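Putative phosphoenolpyruvate-dependent sugar phosphotransferase system (PTS) permease (Klebsiella pneumoniae subsp. pneumoniae, PDB 3MTQ) probably serves as a IIA component of the mannose/fructose-type sugar phosphotransferase system, passing phosphoryl groups toward sugar uptake. Local coordinates at residues A[30-33]-A[34-38]; A[96-99]-A[100-103]; A[142-145]-A[146-149]. All coordinates share one frame; numbering follows the deposited sequence.

How the contacts relate
All three contacts are local turns or helix starts of one chain, and each also reaches the second subunit. Contact 1 opens helix 32-44 and probably borders the phosphorylation site at the end of strand 22-29; contact 2 lies in the loop between helix 90-96 and strand 104-108, and contact 3 starts the C-terminal helix 145-152. Within the chain, centres of contacts 1 and 2 are about 24 Å apart, those of 1 and 3 about 25 Å, and those of 2 and 3 about 36 Å. Contacts 2 and 3 meet at the subunit interface, where Val96 and Leu99 pack on Ile149 and Asn146 of the second subunit, respectively, while contact 1 meets its own copy through Phe32.

Contact 1. Residues A[30-33]-A[34-38]; sequences GSFA and NGLLN
The Phe32 ring and the Leu36 side chain lie next to each other one helical turn apart; Leu36 CD2 reaches ring atom CE1 of Phe32 obliquely at 4.1 Å. The same ring meets Phe32 of the second subunit with nearly parallel planes, and Leu36 also packs against that ring. Four residues apart, the two side chains leave the same side of the helix, and their matching first torsions, with CG opposite the backbone N (chi1 174° in Phe32, -176° in Leu36), point them the same way. The other flat group, the Asn34 amide, is directed elsewhere: in the conformer given, its OD1 hydrogen-bonds to Thr52 OG1 on strand 50-55, while its CB rests 3.5 Å from Ser31 O. The helix begins with three i to i+4 backbone bonds: Gly35 N to Ser31 O at 3.0 Å, Leu36 N to Phe32 O at 2.9 Å and Leu37 N to Ala33 O at 3.1 Å. Ser28 OG bonds to Ala33 N and Gly30 O, tying the start of the helix back to strand 22-29. Ser31 packs on Gly35 of the second subunit, which has no side chain; Asn38 OD1 accepts from Ser31 N of that subunit, and the bond is repeated in reverse. Strand 22-29, this helix and strand 50-55 form a beta-alpha-beta unit. In mannose-type relatives the phosphorylated histidine sits at the C-terminal end of the first strand, so this helix start probably borders the active site.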
loop_
_atom_site.group_PDB
_atom_site.type_symbol
_atom_site.label_atom_id
_atom_site.label_comp_id
_atom_site.label_asym_id
_atom_site.label_seq_id
_atom_site.Cartn_x
_atom_site.Cartn_y
_atom_site.Cartn_z
ATOM N N GLY A 30 9.204 -8.220 -3.146
ATOM C CA GLY A 30 9.718 -7.993 -1.828
ATOM C C GLY A 30 8.713 -8.198 -0.710
ATOM O O GLY A 30 7.628 -8.764 -0.904
ATOM N N SER A 31 9.063 -7.697 0.466
ATOM C CA SER A 31 8.359 -8.022 1.701
ATOM C C SER A 31 7.135 -7.158 2.018
ATOM O O SER A 31 6.477 -7.325 3.051
ATOM C CB SER A 31 9.342 -7.974 2.862
ATOM O OG SER A 31 9.958 -6.704 2.978
ATOM N N PHE A 32 6.788 -6.257 1.089
ATOM C CA PHE A 32 5.618 -5.453 1.234
ATOM C C PHE A 32 4.429 -6.252 1.710
ATOM O O PHE A 32 3.846 -5.850 2.695
ATOM C CB PHE A 32 5.391 -4.808 -0.115
ATOM C CG PHE A 32 4.122 -3.988 -0.281
ATOM C CD1 PHE A 32 3.267 -3.608 0.742
ATOM C CD2 PHE A 32 3.837 -3.601 -1.549
ATOM C CE1 PHE A 32 2.090 -2.819 0.427
ATOM C CE2 PHE A 32 2.706 -2.795 -1.860
ATOM C CZ PHE A 32 1.865 -2.433 -0.862
ATOM N N ALA A 33 4.104 -7.356 1.035
ATOM C CA ALA A 33 2.903 -8.154 1.343
ATOM C C ALA A 33 2.849 -8.560 2.859
ATOM O O ALA A 33 1.836 -8.491 3.544
ATOM C CB ALA A 33 2.782 -9.362 0.360
ATOM N N ASN A 34 3.987 -9.027 3.404
ATOM C CA ASN A 34 4.081 -9.298 4.808
ATOM C C ASN A 34 3.931 -8.111 5.737
ATOM O O ASN A 34 3.229 -8.173 6.751
ATOM C CB ASN A 34 5.409 -10.012 5.061
ATOM C CG ASN A 34 5.292 -11.468 4.786
ATOM O OD1 ASN A 34 4.193 -12.017 4.914
ATOM N ND2 ASN A 34 6.416 -12.133 4.481
ATOM N N GLY A 35 4.574 -7.001 5.378
ATOM C CA GLY A 35 4.464 -5.767 6.142
ATOM C C GLY A 35 3.015 -5.247 6.203
ATOM O O GLY A 35 2.561 -4.825 7.260
ATOM N N LEU A 36 2.306 -5.312 5.062
ATOM C CA LEU A 36 0.893 -4.906 4.991
ATOM C C LEU A 36 -0.010 -5.805 5.854
ATOM O O LEU A 36 -0.872 -5.325 6.578
ATOM C CB LEU A 36 0.368 -4.904 3.535
ATOM C CG LEU A 36 -1.071 -4.390 3.358
ATOM C CD1 LEU A 36 -1.185 -3.006 3.912
ATOM C CD2 LEU A 36 -1.399 -4.404 1.892
ATOM N N LEU A 37 0.206 -7.113 5.782
ATOM C CA LEU A 37 -0.514 -8.057 6.653
ATOM C C LEU A 37 -0.269 -7.714 8.128
ATOM O O LEU A 37 -1.140 -7.842 8.939
ATOM C CB LEU A 37 -0.122 -9.501 6.335
ATOM C CG LEU A 37 -0.823 -10.567 7.184
ATOM C CD1 LEU A 37 -2.316 -10.482 6.967
ATOM C CD2 LEU A 37 -0.272 -11.960 6.814
ATOM N N ASN A 38 0.938 -7.286 8.455
ATOM C CA ASN A 38 1.255 -6.825 9.816
ATOM C C ASN A 38 0.359 -5.665 10.252
ATOM O O ASN A 38 -0.236 -5.696 11.333
ATOM C CB ASN A 38 2.737 -6.498 9.927
ATOM C CG ASN A 38 3.161 -6.191 11.323
ATOM O OD1 ASN A 38 3.905 -5.229 11.555
ATOM N ND2 ASN A 38 2.707 -7.006 12.279
#

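Contact 2. Residues A[96-99]-A[100-103]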
loop_
_atom_site.group_PDB
_atom_site.type_symbol
_atom_site.label_atom_id
_atom_site.label_comp_id
_atom_site.label_asym_id
_atom_site.label_seq_id
_atom_site.Cartn_x
_atom_site.Cartn_y
_atom_site.Cartn_z
ATOM N N VAL A 96 -2.283 -12.746 -13.995
ATOM C CA VAL A 96 -3.245 -12.499 -15.070
ATOM C C VAL A 96 -3.741 -13.798 -15.750
ATOM O O VAL A 96 -4.894 -13.896 -16.175
ATOM C CB VAL A 96 -2.643 -11.462 -16.050
ATOM C CG1 VAL A 96 -3.398 -11.362 -17.375
ATOM C CG2 VAL A 96 -2.560 -10.120 -15.337
ATOM N N ARG A 97 -2.898 -14.829 -15.758
ATOM C CA ARG A 97 -3.243 -16.088 -16.426
ATOM C C ARG A 97 -4.391 -16.807 -15.734
ATOM O O ARG A 97 -5.086 -17.609 -16.353
ATOM C CB ARG A 97 -2.028 -17.026 -16.499
ATOM C CG ARG A 97 -1.303 -17.191 -15.217
ATOM C CD ARG A 97 -0.667 -18.551 -15.040
ATOM N NE ARG A 97 -0.285 -19.189 -16.297
ATOM C CZ ARG A 97 0.933 -19.187 -16.840
ATOM N NH1 ARG A 97 1.132 -19.824 -18.002
ATOM N NH2 ARG A 97 1.947 -18.566 -16.251
ATOM N N PHE A 98 -4.566 -16.552 -14.437
ATOM C CA PHE A 98 -5.599 -17.223 -13.635
ATOM C C PHE A 98 -6.994 -16.647 -13.744
ATOM O O PHE A 98 -7.936 -17.174 -13.137
ATOM C CB PHE A 98 -5.189 -17.289 -12.168
ATOM C CG PHE A 98 -3.934 -18.034 -11.959
ATOM C CD1 PHE A 98 -3.942 -19.409 -11.877
ATOM C CD2 PHE A 98 -2.717 -17.364 -11.892
ATOM C CE1 PHE A 98 -2.746 -20.113 -11.689
ATOM C CE2 PHE A 98 -1.525 -18.061 -11.711
ATOM C CZ PHE A 98 -1.555 -19.446 -11.617
ATOM N N LEU A 99 -7.179 -15.635 -14.567
ATOM C CA LEU A 99 -8.542 -15.182 -14.807
ATOM C C LEU A 99 -9.432 -16.277 -15.483
ATOM O O LEU A 99 -10.637 -16.075 -15.662
ATOM C CB LEU A 99 -8.530 -13.880 -15.622
ATOM C CG LEU A 99 -7.745 -12.684 -15.053
ATOM C CD1 LEU A 99 -7.551 -11.593 -16.094
ATOM C CD2 LEU A 99 -8.403 -12.130 -13.771
ATOM N N SER A 100 -8.848 -17.401 -15.918
ATOM C CA SER A 100 -9.657 -18.556 -16.376
ATOM C C SER A 100 -10.138 -19.466 -15.215
ATOM O O SER A 100 -10.961 -20.366 -15.434
ATOM C CB SER A 100 -8.897 -19.401 -17.411
ATOM O OG SER A 100 -7.612 -19.766 -16.934
ATOM N N ARG A 101 -9.629 -19.255 -13.997
ATOM C CA ARG A 101 -10.114 -19.996 -12.821
ATOM C C ARG A 101 -11.500 -19.501 -12.457
ATOM O O ARG A 101 -11.765 -18.307 -12.510
ATOM C CB ARG A 101 -9.194 -19.828 -11.594
ATOM C CG ARG A 101 -8.008 -20.795 -11.489
ATOM C CD ARG A 101 -7.122 -20.526 -10.272
ATOM N NE ARG A 101 -7.755 -20.868 -8.999
ATOM C CZ ARG A 101 -7.586 -22.009 -8.334
ATOM N NH1 ARG A 101 -6.781 -22.955 -8.808
ATOM N NH2 ARG A 101 -8.226 -22.189 -7.170
ATOM N N PRO A 102 -12.401 -20.411 -12.066
ATOM C CA PRO A 102 -13.632 -19.876 -11.514
ATOM C C PRO A 102 -13.381 -19.256 -10.128
ATOM O O PRO A 102 -12.469 -19.666 -9.388
ATOM C CB PRO A 102 -14.533 -21.102 -11.392
ATOM C CG PRO A 102 -13.637 -22.192 -11.142
ATOM C CD PRO A 102 -12.394 -21.885 -12.013
ATOM N N HIS A 103 -14.191 -18.266 -9.798
ATOM C CA HIS A 103 -14.171 -17.631 -8.475
ATOM C C HIS A 103 -12.830 -16.944 -8.177
ATOM O O HIS A 103 -12.478 -16.729 -7.031
ATOM C CB HIS A 103 -14.494 -18.626 -7.354
ATOM C CG HIS A 103 -15.711 -19.487 -7.582
ATOM N ND1 HIS A 103 -15.689 -20.857 -7.429
ATOM C CD2 HIS A 103 -16.996 -19.165 -7.875
ATOM C CE1 HIS A 103 -16.894 -21.348 -7.643
ATOM N NE2 HIS A 103 -17.710 -20.342 -7.928
#
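Phe98 and Arg101 both set CG opposite their own carbonyl carbon; in the arginine conformer given, chi1 of -86° and an extended chi2 bring Arg101 CD to 3.7 Å from Phe98 CD1, and the bend at chi3 (70°) then carries NE and the guanidinium onward. The two side chains run alongside each other; the methylene meets the ring obliquely, and ring and guanidinium planes stand 64° apart. Over one face of the Phe98 ring, offset toward the rim, lies Arg97 CD, 3.4 Å above the plane, so aliphatic parts of two arginines flank the phenyl group. In the same conformer Arg101 NH2 bonds to Phe74 O. The backbone pulls the pair together: Arg101 N donates to Phe98 O at 2.8 Å, closing the four-residue beta turn Phe98 to Arg101, and Arg101 CB sits 3.3 Å from that same oxygen. One residue earlier, Ser100 OG folds back to Arg97 O in a weak bond of 3.4 Å. The turn follows helix 90-96 and leads into strand 104-108: Phe98 and Arg101 pack on Val71 of helix 63-72, whereas Leu99 faces Phe104 and Leu106 on the strand and Asn146 of the second subunit.

Contact 3. Residues A[142-145]-A[146-149]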
loop_
_atom_site.group_PDB
_atom_site.type_symbol
_atom_site.label_atom_id
_atom_site.label_comp_id
_atom_site.label_asym_id
_atom_site.label_seq_id
_atom_site.Cartn_x
_atom_site.Cartn_y
_atom_site.Cartn_z
ATOM N N ILE A 142 -7.341 7.494 -0.141
ATOM C CA ILE A 142 -6.007 7.861 -0.630
ATOM C C ILE A 142 -6.050 9.346 -1.027
ATOM O O ILE A 142 -6.734 9.721 -1.977
ATOM C CB ILE A 142 -5.631 6.940 -1.823
ATOM C CG1 ILE A 142 -5.474 5.483 -1.306
ATOM C CG2 ILE A 142 -4.379 7.395 -2.510
ATOM C CD1 ILE A 142 -5.595 4.417 -2.364
ATOM N N GLN A 143 -5.351 10.199 -0.292
ATOM C CA GLN A 143 -5.611 11.640 -0.432
ATOM C C GLN A 143 -4.438 12.491 -0.033
ATOM O O GLN A 143 -3.530 12.018 0.673
ATOM C CB GLN A 143 -6.833 12.020 0.409
ATOM C CG GLN A 143 -6.651 11.875 1.918
ATOM C CD GLN A 143 -7.930 11.894 2.675
ATOM O OE1 GLN A 143 -8.606 10.859 2.835
ATOM N NE2 GLN A 143 -8.297 13.064 3.151
ATOM N N TYR A 144 -4.475 13.740 -0.483
ATOM C CA TYR A 144 -3.487 14.742 -0.138
ATOM C C TYR A 144 -4.040 15.498 1.092
ATOM O O TYR A 144 -4.886 16.369 0.988
ATOM C CB TYR A 144 -3.237 15.691 -1.302
ATOM C CG TYR A 144 -2.136 16.731 -1.149
ATOM C CD1 TYR A 144 -1.106 16.653 -0.165
ATOM C CD2 TYR A 144 -2.055 17.759 -2.047
ATOM C CE1 TYR A 144 -0.124 17.620 -0.103
ATOM C CE2 TYR A 144 -1.097 18.711 -1.972
ATOM C CZ TYR A 144 -0.108 18.645 -1.040
ATOM O OH TYR A 144 0.822 19.641 -1.089
ATOM N N CYS A 145 -3.578 15.159 2.279
ATOM C CA CYS A 145 -4.173 15.745 3.474
ATOM C C CYS A 145 -4.113 17.288 3.624
ATOM O O CYS A 145 -4.972 17.846 4.331
ATOM C CB CYS A 145 -3.623 15.065 4.752
ATOM S SG CYS A 145 -4.169 13.393 4.863
ATOM N N ASN A 146 -3.118 17.955 3.009
ATOM C CA ASN A 146 -2.951 19.386 3.154
ATOM C C ASN A 146 -4.185 20.010 2.515
ATOM O O ASN A 146 -4.582 21.106 2.891
ATOM C CB ASN A 146 -1.739 19.943 2.410
ATOM C CG ASN A 146 -0.441 19.474 3.005
ATOM O OD1 ASN A 146 -0.272 18.284 3.174
ATOM N ND2 ASN A 146 0.467 20.410 3.313
ATOM N N GLN A 147 -4.781 19.280 1.606
ATOM C CA GLN A 147 -5.947 19.862 0.839
ATOM C C GLN A 147 -7.265 19.385 1.466
ATOM O O GLN A 147 -8.185 20.196 1.720
ATOM C CB GLN A 147 -5.864 19.463 -0.610
ATOM C CG GLN A 147 -4.700 20.088 -1.325
ATOM C CD GLN A 147 -4.747 19.966 -2.842
ATOM O OE1 GLN A 147 -5.424 19.107 -3.388
ATOM N NE2 GLN A 147 -3.948 20.763 -3.512
ATOM N N THR A 148 -7.345 18.095 1.784
ATOM C CA THR A 148 -8.585 17.535 2.356
ATOM C C THR A 148 -8.868 18.020 3.790
ATOM O O THR A 148 -10.019 18.313 4.126
ATOM C CB THR A 148 -8.631 15.997 2.325
ATOM O OG1 THR A 148 -7.482 15.447 3.021
ATOM C CG2 THR A 148 -8.676 15.465 0.901
ATOM N N ILE A 149 -7.842 18.039 4.651
ATOM C CA ILE A 149 -8.017 18.533 6.001
ATOM C C ILE A 149 -8.330 20.025 6.011
ATOM O O ILE A 149 -9.254 20.435 6.714
ATOM C CB ILE A 149 -6.853 18.134 6.939
ATOM C CG1 ILE A 149 -6.909 16.612 7.069
ATOM C CG2 ILE A 149 -6.963 18.899 8.290
ATOM C CD1 ILE A 149 -6.007 15.986 8.137
#
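A short swapped strand passes straight into the C-terminal helix here, with Tyr144 at the N-cap position; as in dimers of the mannose-type IIA family, the strand joins the sheet of the second subunit. Two neighbouring residues of the helix's first turn lie on the same side of the Tyr144 ring. Asn146 CB lies over the face in a CH-pi contact, 4.2 Å from the centroid and 27° off the ring normal, and Asn146 OD1 comes within 3.3 Å of Tyr144 CE1. Nearer the CD2 side of the ring, Gln147 CD approaches Tyr144 CD2 obliquely at 3.6 Å, its amide plane turned 41° from the ring. Tyr144 has CG opposite its backbone N (chi1 -175°), which lays the ring alongside the starting helix. Its carbonyl oxygen is gripped by several donors: Gln147 N at 3.0 Å from above the carbonyl plane, Thr148 N at 3.1 Å in that plane, and Thr148 OG1 in a weak bond of 3.4 Å. One step on, Ile149 N bonds to Cys145 O at 2.9 Å, and Cys145 CB packs on Ile149 CD1 at 4.2 Å. The polar ends look across the interface. Asn146 ND2 and OD1 bond to Phe104 O and Leu106 N of the second subunit, respectively, matching the backbone of strand 104-108 there, and Tyr144 OH bonds to His105 ND1 of that subunit. Strand 143-144 links helix 127-141 to helix 145-152 and pairs antiparallel with a strand of the second subunit, so the sheet continues across the interface.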